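Local coordinates for thermophilic dibenzothiophene desulfurization enzyme C (Paenibacillus sp. A11-2, PDB 5XDC), which probably catalyses the oxygen- and FMNH2-dependent oxidation of dibenzothiophene to its 5-oxide and onward to the 5,5-dioxide, at residues His15-Val20 against Ser52-Leu57; Thr56-Lys61 against Glu68-Val73; Val140-Leu145 against Val170-Ser175. All coordinates share one frame; numbering follows the deposited sequence.

Interaction 1 (His15-Val20 against Ser52-Leu57)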
loop_
_atom_site.group_PDB
_atom_site.type_symbol
_atom_site.label_atom_id
_atom_site.label_comp_id
_atom_site.label_asym_id
_atom_site.label_seq_id
_atom_site.Cartn_x
_atom_site.Cartn_y
_atom_site.Cartn_z
ATOM N N HIS B 15 3.809 -33.269 20.612
ATOM C CA HIS B 15 4.655 -32.123 20.311
ATOM C C HIS B 15 6.141 -32.471 20.245
ATOM O O HIS B 15 6.972 -31.561 20.198
ATOM C CB HIS B 15 4.426 -31.025 21.354
ATOM N N ARG B 16 6.499 -33.758 20.240
ATOM C CA ARG B 16 7.909 -34.123 20.331
ATOM C C ARG B 16 8.682 -33.629 19.114
ATOM O O ARG B 16 9.733 -32.996 19.247
ATOM C CB ARG B 16 8.055 -35.636 20.477
ATOM N N ALA B 17 8.175 -33.913 17.913
ATOM C CA ALA B 17 8.888 -33.509 16.701
ATOM C C ALA B 17 9.088 -32.001 16.661
ATOM O O ALA B 17 10.178 -31.514 16.337
ATOM C CB ALA B 17 8.124 -33.975 15.467
ATOM N N LEU B 18 8.047 -31.242 16.998
ATOM C CA LEU B 18 8.162 -29.789 16.976
ATOM C C LEU B 18 9.134 -29.286 18.033
ATOM O O LEU B 18 9.842 -28.306 17.795
ATOM C CB LEU B 18 6.783 -29.154 17.157
ATOM C CG LEU B 18 5.781 -29.482 16.045
ATOM C CD1 LEU B 18 4.433 -28.869 16.373
ATOM C CD2 LEU B 18 6.276 -28.991 14.680
ATOM N N ASP B 19 9.203 -29.942 19.196
ATOM C CA ASP B 19 10.230 -29.589 20.173
ATOM C C ASP B 19 11.632 -29.809 19.609
ATOM O O ASP B 19 12.535 -29.000 19.837
ATOM C CB ASP B 19 10.056 -30.415 21.446
ATOM C CG ASP B 19 8.782 -30.075 22.201
ATOM O OD1 ASP B 19 8.160 -29.042 21.893
ATOM O OD2 ASP B 19 8.423 -30.842 23.120
ATOM N N VAL B 20 11.839 -30.919 18.901
ATOM C CA VAL B 20 13.150 -31.184 18.315
ATOM C C VAL B 20 13.508 -30.098 17.315
ATOM O O VAL B 20 14.637 -29.603 17.298
ATOM C CB VAL B 20 13.170 -32.576 17.668
ATOM C CG1 VAL B 20 14.461 -32.797 16.867
ATOM C CG2 VAL B 20 13.037 -33.642 18.758
ATOM N N SER B 52 18.711 -35.795 14.186
ATOM C CA SER B 52 17.460 -35.468 14.859
ATOM C C SER B 52 16.340 -36.435 14.518
ATOM O O SER B 52 15.364 -36.526 15.275
ATOM C CB SER B 52 17.032 -34.054 14.478
ATOM O OG SER B 52 16.427 -34.061 13.200
ATOM N N GLY B 53 16.448 -37.153 13.396
ATOM C CA GLY B 53 15.375 -37.999 12.920
ATOM C C GLY B 53 14.297 -37.298 12.112
ATOM O O GLY B 53 13.508 -37.976 11.446
ATOM N N LEU B 54 14.259 -35.961 12.093
ATOM C CA LEU B 54 13.143 -35.273 11.456
ATOM C C LEU B 54 13.092 -35.458 9.937
ATOM O O LEU B 54 12.021 -35.285 9.346
ATOM C CB LEU B 54 13.176 -33.780 11.797
ATOM C CG LEU B 54 13.018 -33.422 13.277
ATOM C CD1 LEU B 54 12.963 -31.901 13.430
ATOM C CD2 LEU B 54 11.791 -34.074 13.896
ATOM N N LEU B 55 14.194 -35.832 9.281
ATOM C CA LEU B 55 14.110 -36.093 7.845
ATOM C C LEU B 55 13.163 -37.248 7.542
ATOM O O LEU B 55 12.690 -37.372 6.407
ATOM C CB LEU B 55 15.497 -36.378 7.258
ATOM C CG LEU B 55 16.528 -35.245 7.366
ATOM C CD1 LEU B 55 17.970 -35.710 7.092
ATOM C CD2 LEU B 55 16.183 -34.090 6.421
ATOM N N THR B 56 12.860 -38.089 8.538
ATOM C CA THR B 56 11.959 -39.217 8.366
ATOM C C THR B 56 10.528 -38.894 8.797
ATOM O O THR B 56 9.727 -39.812 8.975
ATOM C CB THR B 56 12.467 -40.434 9.151
ATOM O OG1 THR B 56 12.265 -40.233 10.551
ATOM C CG2 THR B 56 13.952 -40.677 8.908
ATOM N N LEU B 57 10.186 -37.604 8.948
ATOM C CA LEU B 57 8.875 -37.224 9.481
ATOM C C LEU B 57 7.721 -37.900 8.756
ATOM O O LEU B 57 6.737 -38.297 9.392
ATOM C CB LEU B 57 8.694 -35.697 9.428
ATOM C CG LEU B 57 9.194 -34.951 10.668
ATOM C CD1 LEU B 57 9.353 -33.449 10.405
ATOM C CD2 LEU B 57 8.223 -35.165 11.838
#

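Interaction 2 (Thr56-Lys61 against Glu68-Val73)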
loop_
_atom_site.group_PDB
_atom_site.type_symbol
_atom_site.label_atom_id
_atom_site.label_comp_id
_atom_site.label_asym_id
_atom_site.label_seq_id
_atom_site.Cartn_x
_atom_site.Cartn_y
_atom_site.Cartn_z
ATOM N N THR B 56 12.860 -38.089 8.538
ATOM C CA THR B 56 11.959 -39.217 8.366
ATOM C C THR B 56 10.528 -38.894 8.797
ATOM O O THR B 56 9.727 -39.812 8.975
ATOM C CB THR B 56 12.467 -40.434 9.151
ATOM O OG1 THR B 56 12.265 -40.233 10.551
ATOM C CG2 THR B 56 13.952 -40.677 8.908
ATOM N N LEU B 57 10.186 -37.604 8.948
ATOM C CA LEU B 57 8.875 -37.224 9.481
ATOM C C LEU B 57 7.721 -37.900 8.756
ATOM O O LEU B 57 6.737 -38.297 9.392
ATOM C CB LEU B 57 8.694 -35.697 9.428
ATOM C CG LEU B 57 9.194 -34.951 10.668
ATOM C CD1 LEU B 57 9.353 -33.449 10.405
ATOM C CD2 LEU B 57 8.223 -35.165 11.838
ATOM N N LEU B 58 7.785 -38.002 7.432
ATOM C CA LEU B 58 6.651 -38.478 6.648
ATOM C C LEU B 58 6.746 -39.957 6.286
ATOM O O LEU B 58 5.807 -40.488 5.681
ATOM C CB LEU B 58 6.490 -37.654 5.365
ATOM C CG LEU B 58 6.075 -36.191 5.553
ATOM C CD1 LEU B 58 6.137 -35.457 4.220
ATOM C CD2 LEU B 58 4.686 -36.079 6.158
ATOM N N ILE B 59 7.848 -40.623 6.611
ATOM C CA ILE B 59 7.945 -42.064 6.389
ATOM C C ILE B 59 7.113 -42.749 7.468
ATOM O O ILE B 59 7.186 -42.379 8.640
ATOM C CB ILE B 59 9.411 -42.523 6.424
ATOM C CG1 ILE B 59 10.185 -41.946 5.230
ATOM C CG2 ILE B 59 9.530 -44.061 6.412
ATOM C CD1 ILE B 59 11.690 -42.137 5.343
ATOM N N SER B 60 6.309 -43.731 7.071
ATOM C CA SER B 60 5.452 -44.428 8.025
ATOM C C SER B 60 6.271 -45.098 9.121
ATOM O O SER B 60 7.431 -45.468 8.934
ATOM C CB SER B 60 4.625 -45.486 7.308
ATOM O OG SER B 60 5.480 -46.532 6.875
ATOM N N LYS B 61 5.640 -45.284 10.279
ATOM C CA LYS B 61 6.303 -46.013 11.353
ATOM C C LYS B 61 6.636 -47.439 10.928
ATOM O O LYS B 61 7.679 -47.972 11.326
ATOM C CB LYS B 61 5.430 -46.010 12.611
ATOM C CG LYS B 61 5.322 -44.636 13.258
ATOM C CD LYS B 61 4.509 -44.675 14.543
ATOM C CE LYS B 61 4.467 -43.303 15.193
ATOM N NZ LYS B 61 3.773 -43.346 16.504
ATOM N N GLU B 68 4.503 -38.975 10.958
ATOM C CA GLU B 68 3.914 -37.679 11.242
ATOM C C GLU B 68 3.184 -37.143 10.014
ATOM O O GLU B 68 3.111 -37.785 8.965
ATOM C CB GLU B 68 4.994 -36.719 11.730
ATOM C CG GLU B 68 5.082 -36.632 13.220
ATOM C CD GLU B 68 3.930 -35.830 13.832
ATOM O OE1 GLU B 68 3.018 -35.367 13.089
ATOM O OE2 GLU B 68 3.951 -35.661 15.060
ATOM N N SER B 69 2.623 -35.939 10.149
ATOM C CA SER B 69 1.739 -35.359 9.157
ATOM C C SER B 69 2.357 -34.111 8.533
ATOM O O SER B 69 3.289 -33.513 9.076
ATOM C CB SER B 69 0.404 -34.980 9.797
ATOM O OG SER B 69 0.631 -33.918 10.719
ATOM N N TRP B 70 1.785 -33.712 7.407
ATOM C CA TRP B 70 2.219 -32.476 6.758
ATOM C C TRP B 70 2.063 -31.247 7.649
ATOM O O TRP B 70 2.987 -30.413 7.671
ATOM C CB TRP B 70 1.469 -32.317 5.434
ATOM C CG TRP B 70 2.086 -33.078 4.313
ATOM C CD1 TRP B 70 1.603 -34.207 3.713
ATOM C CD2 TRP B 70 3.313 -32.761 3.644
ATOM N NE1 TRP B 70 2.447 -34.603 2.709
ATOM C CE2 TRP B 70 3.512 -33.742 2.653
ATOM C CE3 TRP B 70 4.263 -31.749 3.795
ATOM C CZ2 TRP B 70 4.610 -33.728 1.802
ATOM C CZ3 TRP B 70 5.363 -31.740 2.950
ATOM C CH2 TRP B 70 5.533 -32.729 1.978
ATOM N N PRO B 71 0.978 -31.072 8.416
ATOM C CA PRO B 71 0.952 -29.948 9.372
ATOM C C PRO B 71 2.188 -29.856 10.261
ATOM O O PRO B 71 2.732 -28.764 10.463
ATOM C CB PRO B 71 -0.336 -30.224 10.170
ATOM C CG PRO B 71 -1.239 -30.833 9.161
ATOM C CD PRO B 71 -0.340 -31.721 8.310
ATOM N N THR B 72 2.662 -30.985 10.794
ATOM C CA THR B 72 3.875 -30.985 11.601
ATOM C C THR B 72 5.098 -30.591 10.776
ATOM O O THR B 72 5.942 -29.809 11.233
ATOM C CB THR B 72 4.071 -32.370 12.224
ATOM O OG1 THR B 72 2.959 -32.631 13.093
ATOM C CG2 THR B 72 5.352 -32.433 13.020
ATOM N N VAL B 73 5.233 -31.166 9.583
ATOM C CA VAL B 73 6.342 -30.824 8.695
ATOM C C VAL B 73 6.359 -29.322 8.418
ATOM O O VAL B 73 7.394 -28.663 8.554
ATOM C CB VAL B 73 6.238 -31.627 7.388
ATOM C CG1 VAL B 73 7.282 -31.154 6.385
ATOM C CG2 VAL B 73 6.391 -33.133 7.658
HETATM O O HOH W 1 3.467 -40.249 7.814
#

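Interaction 3 (Val140-Leu145 against Val170-Ser175)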
loop_
_atom_site.group_PDB
_atom_site.type_symbol
_atom_site.label_atom_id
_atom_site.label_comp_id
_atom_site.label_asym_id
_atom_site.label_seq_id
_atom_site.Cartn_x
_atom_site.Cartn_y
_atom_site.Cartn_z
ATOM N N VAL B 140 19.260 -30.930 -19.991
ATOM C CA VAL B 140 19.700 -32.240 -19.521
ATOM C C VAL B 140 18.871 -33.306 -20.219
ATOM O O VAL B 140 17.643 -33.354 -20.073
ATOM C CB VAL B 140 19.593 -32.357 -17.997
ATOM C CG1 VAL B 140 20.042 -33.745 -17.542
ATOM C CG2 VAL B 140 20.447 -31.274 -17.330
ATOM N N THR B 141 19.547 -34.171 -20.962
ATOM C CA THR B 141 18.888 -35.173 -21.780
ATOM C C THR B 141 19.089 -36.564 -21.192
ATOM O O THR B 141 20.050 -36.821 -20.465
ATOM C CB THR B 141 19.415 -35.143 -23.212
ATOM O OG1 THR B 141 20.819 -35.414 -23.205
ATOM C CG2 THR B 141 19.154 -33.774 -23.830
ATOM N N ALA B 142 18.144 -37.444 -21.505
ATOM C CA ALA B 142 18.179 -38.845 -21.099
ATOM C C ALA B 142 18.128 -39.700 -22.356
ATOM O O ALA B 142 17.102 -39.734 -23.041
ATOM C CB ALA B 142 17.010 -39.162 -20.167
ATOM N N THR B 143 19.235 -40.385 -22.663
ATOM C CA THR B 143 19.307 -41.245 -23.842
ATOM C C THR B 143 19.070 -42.690 -23.425
ATOM O O THR B 143 19.768 -43.184 -22.526
ATOM C CB THR B 143 20.662 -41.101 -24.526
ATOM O OG1 THR B 143 20.855 -39.739 -24.917
ATOM C CG2 THR B 143 20.743 -41.980 -25.762
ATOM N N PRO B 144 18.104 -43.397 -24.002
ATOM C CA PRO B 144 17.833 -44.762 -23.535
ATOM C C PRO B 144 18.951 -45.725 -23.900
ATOM O O PRO B 144 19.507 -45.676 -25.000
ATOM C CB PRO B 144 16.529 -45.133 -24.247
ATOM C CG PRO B 144 16.471 -44.244 -25.432
ATOM C CD PRO B 144 17.146 -42.967 -25.033
ATOM N N LEU B 145 19.267 -46.603 -22.960
ATOM C CA LEU B 145 20.193 -47.710 -23.143
ATOM C C LEU B 145 19.432 -49.021 -23.291
ATOM O O LEU B 145 18.302 -49.150 -22.817
ATOM C CB LEU B 145 21.149 -47.795 -21.958
ATOM C CG LEU B 145 22.079 -46.585 -21.828
ATOM C CD1 LEU B 145 22.693 -46.535 -20.452
ATOM C CD2 LEU B 145 23.145 -46.623 -22.906
ATOM N N VAL B 170 16.549 -36.305 -9.798
ATOM C CA VAL B 170 17.071 -35.805 -11.069
ATOM C C VAL B 170 15.960 -35.846 -12.109
ATOM O O VAL B 170 15.134 -36.768 -12.118
ATOM C CB VAL B 170 18.300 -36.626 -11.525
ATOM C CG1 VAL B 170 18.779 -36.168 -12.875
ATOM C CG2 VAL B 170 19.423 -36.519 -10.516
ATOM N N PHE B 171 15.934 -34.829 -12.976
ATOM C CA PHE B 171 14.988 -34.733 -14.079
ATOM C C PHE B 171 15.738 -34.546 -15.387
ATOM O O PHE B 171 16.715 -33.793 -15.445
ATOM C CB PHE B 171 14.033 -33.565 -13.877
ATOM C CG PHE B 171 13.100 -33.743 -12.717
ATOM C CD1 PHE B 171 13.501 -33.427 -11.438
ATOM C CD2 PHE B 171 11.819 -34.207 -12.914
ATOM C CE1 PHE B 171 12.640 -33.592 -10.365
ATOM C CE2 PHE B 171 10.959 -34.373 -11.834
ATOM C CZ PHE B 171 11.375 -34.054 -10.572
ATOM N N ALA B 172 15.260 -35.210 -16.439
ATOM C CA ALA B 172 15.860 -35.100 -17.764
ATOM C C ALA B 172 14.785 -35.328 -18.811
ATOM O O ALA B 172 13.699 -35.833 -18.513
ATOM C CB ALA B 172 17.010 -36.097 -17.948
ATOM N N VAL B 173 15.086 -34.939 -20.052
ATOM C CA VAL B 173 14.171 -35.123 -21.176
ATOM C C VAL B 173 14.746 -36.172 -22.113
ATOM O O VAL B 173 15.933 -36.122 -22.458
ATOM C CB VAL B 173 13.916 -33.815 -21.941
ATOM C CG1 VAL B 173 13.038 -32.914 -21.113
ATOM C CG2 VAL B 173 15.233 -33.133 -22.294
ATOM N N THR B 174 13.899 -37.094 -22.553
ATOM C CA THR B 174 14.371 -38.159 -23.419
ATOM C C THR B 174 14.864 -37.599 -24.746
ATOM O O THR B 174 14.306 -36.640 -25.289
ATOM C CB THR B 174 13.274 -39.194 -23.674
ATOM O OG1 THR B 174 12.141 -38.572 -24.294
ATOM C CG2 THR B 174 12.859 -39.888 -22.382
ATOM N N SER B 175 15.924 -38.221 -25.257
ATOM C CA SER B 175 16.571 -37.851 -26.502
ATOM C C SER B 175 17.036 -39.123 -27.201
ATOM O O SER B 175 17.406 -40.104 -26.551
ATOM C CB SER B 175 17.764 -36.923 -26.249
ATOM O OG SER B 175 18.440 -36.619 -27.456
#

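Interaction 1 (His15-Val20 against Ser52-Leu57)
In the helical N-terminal domain of the acyl-CoA dehydrogenase fold, Ala-17 and Val-20, on the first turns of helix 16-38, pack against Ser-52, Leu-54 and Leu-57, where the chain turns away from the end of helix 43-52. Leu-54 is the central piece, its isobutyl fork presented to both helix residues. Leu-54 CD1 lies 3.9 Å from Val-20 CG1, the valine and leucine passing alongside one another, head to tail. Leu-54 CD2 comes down on Ala-17, 4.0 Å from Ala-17 CB and just as near its carbonyl O. Val-20 CG1 is anti to the backbone N (chi1 172°), which directs this methyl across to Ser-52 CB at 3.7 Å. At the other end of the patch, Leu-57 CD2 approaches Ala-17 CB to 3.8 Å, so that the small alanine methyl meets two leucines at once.

The polar atoms of 52-57 are used to shape the turn. Ser-52 OG takes Leu-54 N in a nearly straight bond (3.1 Å, 170°), an ST turn, and is also hydrogen-bonded to Ile-49 O of the preceding helix. Gly-53 leaves the helix with positive phi (83°), and its O receives both Thr-56 N and Thr-56 OG1, the hydroxyl at 2.7 Å and in the carbonyl plane. These bonds fix the backbone that holds Leu-54 and Leu-57 towards helix 16-38. Thr-72 of helix 70-83 meets Ala-17 and Leu-18, and Leu-24 extends the apolar surface beside Ser-52 and Leu-54. Everything that meets across the two segments is thus carbon on carbon or carbon on a carbonyl; the fit rests on shape and dispersion, while the polar groups of 52-57 are bonded within the turn or to its chain neighbours, such as Ile-49 O.

Interaction 2 (Thr56-Lys61 against Glu68-Val73)
Leu-58, in the turn leading into helix 70-83 of the N-terminal acyl-CoA dehydrogenase-type domain, crosses Trp-70 at about a right angle and lays its CD1 methyl over one face of the indole. In this CH-pi contact Leu-58 CD1 is 3.5 Å from the centroid of the Trp-70 six-membered ring, 19° off the normal, and comes nearest to Trp-70 CZ2, at 3.3 Å, a snug fit. Leu-58 CD2 meets Val-73 CG2 at 3.7 Å, also crosswise, so the two leucine methyls divide between Trp-70 and Val-73. Leu-57, next to it in the type I turn from Thr-56 to Ile-59, runs beside Glu-68 in the same direction, with Leu-57 CD2 3.6 Å from Glu-68 CB. The backbones join there too: Glu-68 N donates to Leu-57 O at 2.8 Å. A water links the two backbones, donating to Glu-68 O and weakly to Leu-58 O.

The Glu-68 chain bends at chi2 (-74°), bringing its carboxylate back to the start of helix 70-83. Glu-68 OE1 accepts Ser-69 N on its anti lone pair (3.0 Å) and Thr-72 OG1 from above the carboxylate plane (2.7 Å), a site where the helix end would probably favour the negative charge. With an alanine in place of Glu-68, Ser-69 N and Thr-72 OG1 would probably lose their shared acceptor and the CD2 methyl of Leu-57 one of its neighbours.

Phe-95 and Phe-98 pack on Leu-58, while Trp-70 meets Trp-324 edge-to-face and touches Val-320, so the loop meets helix 85-104 through Leu-58, and the start of helix 70-83 meets helix 293-324 through Trp-70.

Interaction 3 (Val140-Leu145 against Val170-Ser175)
The carbonyl groups of Val-140, Val-173 and Ala-142 accept the three cross-strand N-H groups from different directions. Val-173 N meets Val-140 O in the carbonyl plane (3.0 Å). Ala-142 N lies 48° out of the plane of the Val-173 carbonyl, and Ser-175 N 42° out of that of Ala-142, at 2.7 Å from Val-173 O and 2.9 Å from Ala-142 O respectively. Each acceptor is also met by a CA-H: Ala-172 CA on Val-140 O, Thr-141 CA on Val-173 O, Thr-174 CA on Ala-142 O. The result is a short parallel pairing whose segment axes diverge by 59°. Thr-141 and Val-173 share one face; on the other, beside Thr-174, the methyls of Ala-142 and Ala-172 touch, CB to CB, at 3.8 Å. Val-140 CG1 adds to this apolar patch, 3.9 Å from Ala-172 CB. Beyond the bonds, Pro-144 CD sits 3.3 Å from Ser-175 O.

In the middle-domain sheet, strand 150-153 runs antiparallel to 141-144, and 184-190 antiparallel to 167-174. The Phe-171 ring meets Tyr-100 of helix 85-104 edge-to-face and touches Ser-129, which binds FMN in another structure of this protein.

Overall arrangement
From the N terminus, interaction 1 closes first, bringing the start of helix 16-38 against the turn after helix 43-52 across a largely helical hairpin. Interaction 2 begins on Thr-56 and Leu-57, where interaction 1 ends, and closes the short connection to helix 70-83. Their centres lie about 9 Å apart and the two contacts touch, Ala-17 and Leu-18 against Thr-72, so helices 16-38 and 70-83 meet beside the shared Leu-57. Interaction 3, later and in series, closes the connection through strands 150-153 and 155-156 by pairing 141-144 with 167-174 of the middle domain; its centre is about 36 and 32 Å from those of interactions 1 and 2, and it touches neither.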